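Local atomic coordinates of beta-galactoside alpha-2,6-sialyltransferase (PDB entry 2Z4T), a protein that probably transfers sialic acid from a CMP-activated donor to the galactose of acceptors such as lactose, forming an alpha-2,6 linkage. Residues T53-V58 with E73-S78; V121-L126 with S199-H204; N242-L247 with T299-L304. All coordinates share one frame; numbering follows the deposited sequence.

Contact 1. Residues T53-V58 with E73-S78; sequences TKHSWV and ESISLS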
loop_
_atom_site.group_PDB
_atom_site.type_symbol
_atom_site.label_atom_id
_atom_site.label_comp_id
_atom_site.label_asym_id
_atom_site.label_seq_id
_atom_site.Cartn_x
_atom_site.Cartn_y
_atom_site.Cartn_z
ATOM N N THR A 53 32.607 9.440 41.287
ATOM C CA THR A 53 33.356 8.850 42.384
ATOM C C THR A 53 32.856 7.431 42.747
ATOM O O THR A 53 33.638 6.481 42.787
ATOM C CB THR A 53 33.258 9.761 43.625
ATOM O OG1 THR A 53 33.756 11.062 43.300
ATOM C CG2 THR A 53 34.046 9.190 44.798
ATOM N N LYS A 54 31.563 7.345 43.077
ATOM C CA LYS A 54 30.793 6.125 43.321
ATOM C C LYS A 54 30.011 6.187 42.007
ATOM O O LYS A 54 29.711 7.297 41.575
ATOM C CB LYS A 54 29.983 6.315 44.595
ATOM C CG LYS A 54 30.859 6.322 45.852
ATOM C CD LYS A 54 30.236 7.036 47.075
ATOM C CE LYS A 54 29.230 6.156 47.865
ATOM N NZ LYS A 54 29.733 4.848 48.447
ATOM N N HIS A 55 29.543 5.095 41.405
ATOM C CA HIS A 55 28.153 4.733 41.309
ATOM C C HIS A 55 27.618 3.322 41.550
ATOM O O HIS A 55 28.314 2.414 42.002
ATOM C CB HIS A 55 27.894 4.946 39.813
ATOM C CG HIS A 55 28.455 3.844 38.960
ATOM N ND1 HIS A 55 29.780 3.454 39.018
ATOM C CD2 HIS A 55 27.859 3.005 38.080
ATOM C CE1 HIS A 55 29.978 2.438 38.196
ATOM N NE2 HIS A 55 28.828 2.147 37.613
ATOM N N SER A 56 26.347 3.160 41.172
ATOM C CA SER A 56 25.639 1.882 41.227
ATOM C C SER A 56 24.612 1.762 40.100
ATOM O O SER A 56 23.924 2.735 39.767
ATOM C CB SER A 56 24.941 1.695 42.585
ATOM O OG SER A 56 23.842 2.592 42.751
ATOM N N TRP A 57 24.545 0.563 39.516
ATOM C CA TRP A 57 23.445 0.138 38.642
ATOM C C TRP A 57 22.709 -1.032 39.300
ATOM O O TRP A 57 23.338 -1.960 39.826
ATOM C CB TRP A 57 23.956 -0.326 37.294
ATOM C CG TRP A 57 24.162 0.740 36.279
ATOM C CD1 TRP A 57 25.362 1.202 35.810
ATOM C CD2 TRP A 57 23.138 1.461 35.559
ATOM N NE1 TRP A 57 25.146 2.160 34.844
ATOM C CE2 TRP A 57 23.797 2.340 34.671
ATOM C CE3 TRP A 57 21.733 1.453 35.588
ATOM C CZ2 TRP A 57 23.100 3.221 33.827
ATOM C CZ3 TRP A 57 21.034 2.318 34.726
ATOM C CH2 TRP A 57 21.727 3.190 33.860
ATOM N N VAL A 58 21.380 -0.989 39.281
ATOM C CA VAL A 58 20.589 -2.010 39.959
ATOM C C VAL A 58 19.367 -2.385 39.134
ATOM O O VAL A 58 18.571 -1.526 38.735
ATOM C CB VAL A 58 20.151 -1.563 41.366
ATOM C CG1 VAL A 58 19.230 -2.618 41.998
ATOM C CG2 VAL A 58 21.355 -1.314 42.254
ATOM N N GLU A 73 29.784 -2.391 36.713
ATOM C CA GLU A 73 31.007 -1.599 36.954
ATOM C C GLU A 73 31.350 -0.508 35.928
ATOM O O GLU A 73 32.295 0.264 36.133
ATOM C CB GLU A 73 32.223 -2.501 37.220
ATOM C CG GLU A 73 32.088 -3.404 38.478
ATOM C CD GLU A 73 31.153 -2.829 39.569
ATOM O OE1 GLU A 73 31.205 -1.600 39.840
ATOM O OE2 GLU A 73 30.366 -3.613 40.156
ATOM N N SER A 74 30.584 -0.437 34.841
ATOM C CA SER A 74 30.755 0.642 33.886
ATOM C C SER A 74 29.618 1.642 34.083
ATOM O O SER A 74 28.543 1.265 34.567
ATOM C CB SER A 74 30.798 0.106 32.449
ATOM O OG SER A 74 29.519 -0.312 32.022
ATOM N N ILE A 75 29.850 2.909 33.731
ATOM C CA ILE A 75 28.831 3.938 33.984
ATOM C C ILE A 75 27.696 3.896 32.954
ATOM O O ILE A 75 26.541 4.087 33.305
ATOM C CB ILE A 75 29.407 5.377 34.294
ATOM C CG1 ILE A 75 29.604 6.195 33.037
ATOM C CG2 ILE A 75 30.658 5.322 35.168
ATOM C CD1 ILE A 75 28.434 7.122 32.779
ATOM N N SER A 76 28.003 3.590 31.704
ATOM C CA SER A 76 26.926 3.328 30.772
ATOM C C SER A 76 26.349 1.920 30.987
ATOM O O SER A 76 27.067 0.991 31.345
ATOM C CB SER A 76 27.365 3.556 29.327
ATOM O OG SER A 76 28.010 2.422 28.806
ATOM N N LEU A 77 25.042 1.787 30.788
ATOM C CA LEU A 77 24.324 0.535 31.013
ATOM C C LEU A 77 24.427 -0.392 29.809
ATOM O O LEU A 77 23.998 -0.050 28.711
ATOM C CB LEU A 77 22.848 0.823 31.301
ATOM C CG LEU A 77 21.898 -0.378 31.398
ATOM C CD1 LEU A 77 22.061 -1.137 32.738
ATOM C CD2 LEU A 77 20.448 0.046 31.152
ATOM N N SER A 78 24.991 -1.569 30.027
ATOM C CA SER A 78 25.112 -2.543 28.969
ATOM C C SER A 78 24.373 -3.837 29.329
ATOM O O SER A 78 24.706 -4.502 30.317
ATOM C CB SER A 78 26.583 -2.806 28.690
ATOM O OG SER A 78 26.743 -3.097 27.323
#
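Trp57 NE1 donates to the backbone carbonyl Ile75 O at 2.8 Å, with an N-H...O angle of 154°. The oxygen lies almost in the indole plane. On the acceptor side, the N-H comes in from well above the carbonyl plane of Ile75. Next to this bond, Trp57 CD1 approaches Ser74 O to 3.4 Å, so the pyrrole edge of the indole faces two successive carbonyls of the turn. His55 NE2 makes only a weak bond to Ser74 O, 3.2 Å long and bent, and a second weak one to Lys72 O. Its CB points toward 73-78, and CG lies between the backbone N and the carbonyl carbon (chi1 76°). Ile75 CG2 sits over one face of the His55 ring.

Leu77 packs on one face of Trp57. Its CB lies 3.8 Å from the centroid of the six-membered ring of Trp57, a CH-pi contact. Leu77 CD1 continues over the face, 3.9 Å from Trp57 CE3. Phe94 and Val108 add to this buried packing. Strand 52-61 pairs with 88-98, whereas strand 77-80 pairs with 39-42. The two segments therefore share no strand pairing and meet through inward side chains. A buried tryptophan between two sheets is in keeping with the immunoglobulin-like beta-sandwich of this domain.

Contact 2. Residues V121-L126 with S199-H204; sequences VDHASL and SSNTAH. With GAL (beta-D-galactopyranose), chain B; C5P (cytidine-5'-monophosphate), chain C.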
loop_
_atom_site.group_PDB
_atom_site.type_symbol
_atom_site.label_atom_id
_atom_site.label_comp_id
_atom_site.label_asym_id
_atom_site.label_seq_id
_atom_site.Cartn_x
_atom_site.Cartn_y
_atom_site.Cartn_z
ATOM N N VAL A 121 3.964 -6.849 -0.481
ATOM C CA VAL A 121 4.280 -7.223 -1.848
ATOM C C VAL A 121 3.196 -6.752 -2.815
ATOM O O VAL A 121 1.989 -7.051 -2.645
ATOM C CB VAL A 121 4.476 -8.758 -1.998
ATOM C CG1 VAL A 121 5.012 -9.119 -3.391
ATOM C CG2 VAL A 121 5.420 -9.317 -0.910
ATOM N N ASP A 122 3.636 -6.041 -3.852
ATOM C CA ASP A 122 2.757 -5.623 -4.917
ATOM C C ASP A 122 3.541 -5.075 -6.109
ATOM O O ASP A 122 4.579 -4.428 -5.952
ATOM C CB ASP A 122 1.761 -4.563 -4.409
ATOM C CG ASP A 122 0.876 -4.028 -5.522
ATOM O OD1 ASP A 122 0.299 -4.844 -6.278
ATOM O OD2 ASP A 122 0.765 -2.797 -5.661
ATOM N N HIS A 123 3.011 -5.306 -7.301
ATOM C CA HIS A 123 3.672 -4.894 -8.524
ATOM C C HIS A 123 2.859 -3.780 -9.168
ATOM O O HIS A 123 3.336 -3.148 -10.112
ATOM C CB HIS A 123 3.741 -6.068 -9.503
ATOM C CG HIS A 123 2.397 -6.470 -10.020
ATOM N ND1 HIS A 123 1.496 -7.192 -9.261
ATOM C CD2 HIS A 123 1.772 -6.199 -11.193
ATOM C CE1 HIS A 123 0.383 -7.365 -9.952
ATOM N NE2 HIS A 123 0.524 -6.771 -11.127
ATOM N N ALA A 124 1.636 -3.564 -8.676
ATOM C CA ALA A 124 0.677 -2.643 -9.304
ATOM C C ALA A 124 0.737 -1.256 -8.659
ATOM O O ALA A 124 1.827 -0.818 -8.285
ATOM C CB ALA A 124 -0.718 -3.214 -9.251
ATOM N N SER A 125 -0.400 -0.560 -8.529
ATOM C CA SER A 125 -0.390 0.821 -7.990
ATOM C C SER A 125 -1.196 0.959 -6.715
ATOM O O SER A 125 -0.701 1.471 -5.702
ATOM C CB SER A 125 -0.914 1.834 -9.004
ATOM O OG SER A 125 -0.210 1.749 -10.227
ATOM N N LEU A 126 -2.433 0.485 -6.765
ATOM C CA LEU A 126 -3.355 0.633 -5.642
ATOM C C LEU A 126 -2.857 -0.029 -4.352
ATOM O O LEU A 126 -2.712 0.668 -3.326
ATOM C CB LEU A 126 -4.730 0.120 -6.019
ATOM C CG LEU A 126 -5.862 0.749 -5.224
ATOM C CD1 LEU A 126 -5.734 2.258 -5.159
ATOM C CD2 LEU A 126 -7.163 0.377 -5.890
ATOM N N SER A 199 1.244 -8.667 3.696
ATOM C CA SER A 199 0.367 -7.829 2.923
ATOM C C SER A 199 0.585 -8.048 1.431
ATOM O O SER A 199 1.721 -8.043 0.946
ATOM C CB SER A 199 0.576 -6.347 3.271
ATOM O OG SER A 199 -0.407 -5.542 2.625
ATOM N N SER A 200 -0.511 -8.212 0.701
ATOM C CA SER A 200 -0.422 -8.422 -0.725
ATOM C C SER A 200 -1.568 -7.823 -1.507
ATOM O O SER A 200 -2.691 -7.690 -0.994
ATOM C CB SER A 200 -0.352 -9.912 -1.056
ATOM O OG SER A 200 -0.417 -10.108 -2.463
ATOM N N ASN A 201 -1.237 -7.446 -2.746
ATOM C CA ASN A 201 -2.170 -7.426 -3.872
ATOM C C ASN A 201 -3.115 -8.646 -3.775
ATOM O O ASN A 201 -2.655 -9.783 -3.653
ATOM C CB ASN A 201 -1.338 -7.449 -5.171
ATOM C CG ASN A 201 -2.181 -7.404 -6.432
ATOM O OD1 ASN A 201 -2.992 -8.305 -6.690
ATOM N ND2 ASN A 201 -1.951 -6.375 -7.259
ATOM N N THR A 202 -4.422 -8.398 -3.798
ATOM C CA THR A 202 -5.414 -9.450 -3.602
ATOM C C THR A 202 -5.406 -10.489 -4.723
ATOM O O THR A 202 -5.177 -11.691 -4.456
ATOM C CB THR A 202 -6.836 -8.853 -3.390
ATOM O OG1 THR A 202 -6.805 -7.958 -2.265
ATOM C CG2 THR A 202 -7.878 -9.947 -3.129
ATOM N N ALA A 203 -5.635 -10.037 -5.965
ATOM C CA ALA A 203 -5.686 -10.934 -7.144
ATOM C C ALA A 203 -4.457 -11.815 -7.260
ATOM O O ALA A 203 -4.557 -12.949 -7.742
ATOM C CB ALA A 203 -5.873 -10.152 -8.438
ATOM N N HIS A 204 -3.314 -11.283 -6.812
ATOM C CA HIS A 204 -2.018 -11.966 -6.894
ATOM C C HIS A 204 -1.528 -12.534 -5.552
ATOM O O HIS A 204 -0.338 -12.841 -5.424
ATOM C CB HIS A 204 -0.957 -10.999 -7.444
ATOM C CG HIS A 204 -1.191 -10.601 -8.863
ATOM N ND1 HIS A 204 -0.556 -11.216 -9.920
ATOM C CD2 HIS A 204 -2.025 -9.682 -9.407
ATOM C CE1 HIS A 204 -0.986 -10.687 -11.053
ATOM N NE2 HIS A 204 -1.885 -9.764 -10.770
HETATM C C1 GAL B . -0.311 -6.727 -14.960
HETATM C C2 GAL B . -0.959 -8.029 -14.495
HETATM C C3 GAL B . -2.441 -7.783 -14.221
HETATM C C4 GAL B . -2.627 -6.576 -13.292
HETATM C C5 GAL B . -1.852 -5.353 -13.786
HETATM C C6 GAL B . -1.842 -4.201 -12.777
HETATM O O2 GAL B . -0.757 -9.037 -15.473
HETATM O O3 GAL B . -3.032 -8.939 -13.645
HETATM O O4 GAL B . -2.203 -6.942 -11.996
HETATM O O5 GAL B . -0.510 -5.715 -13.997
HETATM O O6 GAL B . -3.119 -3.627 -12.593
HETATM O O3P C5P C . -6.281 2.429 -14.400
HETATM P P C5P C . -6.178 1.372 -13.365
HETATM O O1P C5P C . -5.027 0.455 -13.752
HETATM O O2P C5P C . -7.519 0.758 -13.019
HETATM O "O5'" C5P C . -5.780 2.129 -12.036
HETATM C "C5'" C5P C . -5.277 1.456 -10.902
HETATM C "C4'" C5P C . -4.644 2.549 -10.042
HETATM O "O4'" C5P C . -3.574 3.177 -10.763
HETATM C "C3'" C5P C . -5.585 3.696 -9.723
HETATM O "O3'" C5P C . -6.335 3.486 -8.531
HETATM C "C2'" C5P C . -4.619 4.824 -9.492
HETATM O "O2'" C5P C . -3.942 4.657 -8.244
HETATM C "C1'" C5P C . -3.540 4.585 -10.497
HETATM N N1 C5P C . -3.779 5.390 -11.693
HETATM C C2 C5P C . -3.398 6.760 -11.691
HETATM N N3 C5P C . -3.586 7.530 -12.792
HETATM C C4 C5P C . -4.151 7.008 -13.914
HETATM C C5 C5P C . -4.541 5.652 -13.947
HETATM C C6 C5P C . -4.334 4.852 -12.810
HETATM O O2 C5P C . -2.898 7.282 -10.684
HETATM N N4 C5P C . -4.312 7.807 -14.999
#
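Asn201 ND2 donates to Asp122 OD1 at 2.9 Å, nearly straight at 160°. The acceptor lies close to the amide plane and is met nearly along its C-O axis. Ala124 N reaches the same oxygen, Asp122 OD1, at 3.0 Å from the other face of the carboxylate, closing an Asx turn. Thr128 OG1 holds Asp122 OD2. Asp232 OD2 bonds both Asn201 ND2 and the galactose. The other end of the amide, Asn201 OD1, accepts from His204 N, in an Asx motif just before helix 205-216. Both ends of the Asn201 amide are thus fixed, and so is its rotation.

Two histidines also grip the bound galactose. His123 NE2 donates to GAL O4 at 2.9 Å, and more loosely to GAL O5. His204 NE2 also donates to GAL O4, at 3.1 Å, and is hydrogen-bonded to GAL O3, where either group could be the donor. The other ring nitrogen, His204 ND1, is hydrogen-bonded to His175 NE2. These residues sit at the C-terminal ends of parallel strands 103-122 and 194-201, in one lobe of the GT-B fold, a usual place for a substrate site. Behind the pocket the strands pair through Val121 N to Ser199 O at 2.9 Å and Asn201 N to Val121 O at 3.3 Å.

The two imidazoles meet T-shaped, their planes 71° apart. The edge of His123 points at the face of His204, with His123 CE1 3.4 Å from His204 CD2. The CB of His123 already points toward 199-204, and a chi1 of 68° sets CG between the backbone N and the carbonyl carbon. Ala124 CB packs against GAL C6. Ser125 CB and Leu126 CD1 instead touch the ribose of the bound CMP.

Contact 3. Residues N242-L247 with T299-L304; sequences NWRDTL and TLEPSL. With MG (magnesium ion), chain M.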
loop_
_atom_site.group_PDB
_atom_site.type_symbol
_atom_site.label_atom_id
_atom_site.label_comp_id
_atom_site.label_asym_id
_atom_site.label_seq_id
_atom_site.Cartn_x
_atom_site.Cartn_y
_atom_site.Cartn_z
ATOM N N ASN A 242 -17.377 -12.116 -13.375
ATOM C CA ASN A 242 -17.456 -13.430 -14.023
ATOM C C ASN A 242 -17.836 -14.544 -13.061
ATOM O O ASN A 242 -18.575 -15.464 -13.428
ATOM C CB ASN A 242 -16.155 -13.759 -14.758
ATOM C CG ASN A 242 -15.942 -12.851 -15.952
ATOM O OD1 ASN A 242 -16.910 -12.476 -16.622
ATOM N ND2 ASN A 242 -14.695 -12.464 -16.210
ATOM N N TRP A 243 -17.352 -14.442 -11.830
ATOM C CA TRP A 243 -17.531 -15.492 -10.847
ATOM C C TRP A 243 -18.962 -15.546 -10.307
ATOM O O TRP A 243 -19.353 -16.521 -9.636
ATOM C CB TRP A 243 -16.543 -15.308 -9.717
ATOM C CG TRP A 243 -16.259 -16.562 -8.961
ATOM C CD1 TRP A 243 -15.449 -17.591 -9.344
ATOM C CD2 TRP A 243 -16.766 -16.908 -7.678
ATOM N NE1 TRP A 243 -15.423 -18.557 -8.376
ATOM C CE2 TRP A 243 -16.221 -18.161 -7.338
ATOM C CE3 TRP A 243 -17.619 -16.271 -6.769
ATOM C CZ2 TRP A 243 -16.511 -18.804 -6.124
ATOM C CZ3 TRP A 243 -17.910 -16.915 -5.557
ATOM C CH2 TRP A 243 -17.357 -18.168 -5.250
ATOM N N ARG A 244 -19.749 -14.514 -10.631
ATOM C CA ARG A 244 -21.173 -14.525 -10.340
ATOM C C ARG A 244 -21.830 -15.789 -10.904
ATOM O O ARG A 244 -22.767 -16.313 -10.286
ATOM C CB ARG A 244 -21.865 -13.287 -10.903
ATOM C CG ARG A 244 -21.507 -11.986 -10.205
ATOM C CD ARG A 244 -22.207 -10.821 -10.891
ATOM N NE ARG A 244 -22.293 -11.067 -12.330
ATOM C CZ ARG A 244 -23.291 -10.670 -13.110
ATOM N NH1 ARG A 244 -24.293 -9.977 -12.591
ATOM N NH2 ARG A 244 -23.284 -10.972 -14.408
ATOM N N ASP A 245 -21.332 -16.285 -12.044
ATOM C CA ASP A 245 -21.943 -17.449 -12.722
ATOM C C ASP A 245 -21.752 -18.759 -11.961
ATOM O O ASP A 245 -22.484 -19.725 -12.184
ATOM C CB ASP A 245 -21.405 -17.645 -14.158
ATOM C CG ASP A 245 -21.661 -16.448 -15.080
ATOM O OD1 ASP A 245 -22.469 -15.544 -14.747
ATOM O OD2 ASP A 245 -21.028 -16.416 -16.166
ATOM N N THR A 246 -20.766 -18.799 -11.074
ATOM C CA THR A 246 -20.412 -20.041 -10.392
ATOM C C THR A 246 -21.625 -20.739 -9.766
ATOM O O THR A 246 -22.319 -20.152 -8.940
ATOM C CB THR A 246 -19.332 -19.785 -9.326
ATOM O OG1 THR A 246 -18.281 -19.012 -9.910
ATOM C CG2 THR A 246 -18.744 -21.072 -8.811
ATOM N N LEU A 247 -21.884 -21.976 -10.187
ATOM C CA LEU A 247 -22.769 -22.882 -9.439
ATOM C C LEU A 247 -22.103 -23.270 -8.130
ATOM O O LEU A 247 -20.878 -23.459 -8.087
ATOM C CB LEU A 247 -23.007 -24.192 -10.188
ATOM C CG LEU A 247 -23.501 -24.234 -11.626
ATOM C CD1 LEU A 247 -23.794 -25.675 -11.969
ATOM C CD2 LEU A 247 -24.726 -23.349 -11.819
ATOM N N THR A 299 -22.583 -6.663 -2.128
ATOM C CA THR A 299 -23.963 -6.499 -1.668
ATOM C C THR A 299 -24.841 -6.076 -2.834
ATOM O O THR A 299 -25.937 -6.617 -3.030
ATOM C CB THR A 299 -24.045 -5.446 -0.536
ATOM O OG1 THR A 299 -23.430 -5.973 0.644
ATOM C CG2 THR A 299 -25.517 -5.041 -0.226
ATOM N N LEU A 300 -24.354 -5.098 -3.600
ATOM C CA LEU A 300 -24.991 -4.673 -4.853
ATOM C C LEU A 300 -25.304 -5.840 -5.810
ATOM O O LEU A 300 -26.349 -5.815 -6.471
ATOM C CB LEU A 300 -24.111 -3.643 -5.553
ATOM C CG LEU A 300 -24.084 -2.244 -4.904
ATOM C CD1 LEU A 300 -22.948 -1.398 -5.448
ATOM C CD2 LEU A 300 -25.436 -1.514 -5.078
ATOM N N GLU A 301 -24.401 -6.830 -5.906
ATOM C CA GLU A 301 -24.661 -8.066 -6.669
ATOM C C GLU A 301 -25.248 -9.157 -5.777
ATOM O O GLU A 301 -24.522 -9.797 -5.021
ATOM C CB GLU A 301 -23.402 -8.615 -7.331
ATOM C CG GLU A 301 -22.831 -7.763 -8.452
ATOM C CD GLU A 301 -23.592 -7.906 -9.752
ATOM O OE1 GLU A 301 -24.482 -8.786 -9.828
ATOM O OE2 GLU A 301 -23.283 -7.142 -10.701
ATOM N N PRO A 302 -26.563 -9.396 -5.879
ATOM C CA PRO A 302 -27.150 -10.429 -5.014
ATOM C C PRO A 302 -26.428 -11.786 -5.084
ATOM O O PRO A 302 -26.293 -12.464 -4.066
ATOM C CB PRO A 302 -28.599 -10.547 -5.517
ATOM C CG PRO A 302 -28.871 -9.282 -6.249
ATOM C CD PRO A 302 -27.558 -8.755 -6.764
ATOM N N SER A 303 -25.947 -12.171 -6.263
ATOM C CA SER A 303 -25.317 -13.486 -6.407
ATOM C C SER A 303 -23.994 -13.614 -5.643
ATOM O O SER A 303 -23.536 -14.719 -5.378
ATOM C CB SER A 303 -25.161 -13.881 -7.883
ATOM O OG SER A 303 -24.104 -13.164 -8.494
ATOM N N LEU A 304 -23.401 -12.484 -5.258
ATOM C CA LEU A 304 -22.168 -12.497 -4.462
ATOM C C LEU A 304 -22.375 -12.406 -2.935
ATOM O O LEU A 304 -21.396 -12.403 -2.164
ATOM C CB LEU A 304 -21.193 -11.427 -4.970
ATOM C CG LEU A 304 -20.790 -11.611 -6.436
ATOM C CD1 LEU A 304 -20.046 -10.381 -6.972
ATOM C CD2 LEU A 304 -20.000 -12.921 -6.671
HETATM MG MG MG M . -25.480 -10.748 -8.644
#
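Arg244 CB lies 3.3 Å from Ser303 OG, where the turn after helix 234-243 meets the chain that follows helix 297-300. Arg244 CG touches the same hydroxyl. It also packs on Leu304, 3.9 Å from Leu304 CG, the two side chains crossing at about a right angle. Near the base of the arginine, the edge of the Trp243 ring meets Leu304 CD2. Arg244 CD comes next, 3.2 Å from Glu301 OE1. The chain then bends at chi3 (-35°), and NE turns back to donate to the carbonyl of Tyr241, whose ring also makes a cation-pi contact with this arginine.

At the tip, Arg244 NH1 donates to Glu301 OE1 at 3.0 Å, with an N-H...O angle of 164°, as part of a salt bridge. The oxygen lies in the guanidinium plane, but the N-H meets it from above the carboxylate plane. The two planes are nearly perpendicular. NH1 alone makes the hydrogen bond; Glu301 OE2 is farther from Arg244 NH1, at 3.6 Å.

Glu301 OE1 also binds magnesium at 2.5 Å, and Ser303 OG lies 2.8 Å from the same magnesium; both are long for this metal. The cation and the guanidinium thus share one carboxylate oxygen, which probably favours its charged form. This is a peripheral magnesium site just past the end of a short helix, apart from the sugar and CMP pocket.

Contact 2 is the core of the three. It lies near the centre of the chain, and its touching residues are almost all buried. Contacts 1 and 3 are partly buried and lie on opposite sides of that centre, with about 69 Å between their own centres. Contacts 1 and 2 reach the same mixed sheet, through strands 52-61 and 103-122, but belong to different domains. Contacts 2 and 3 share the sialyltransferase domain, about 12 Å apart at their nearest atoms. Chemistry follows place: ring packing and carbonyl bonds in the sandwich, paired strands and ligand-gripping polar groups at the pocket, a salt bridge beside a metal at the periphery.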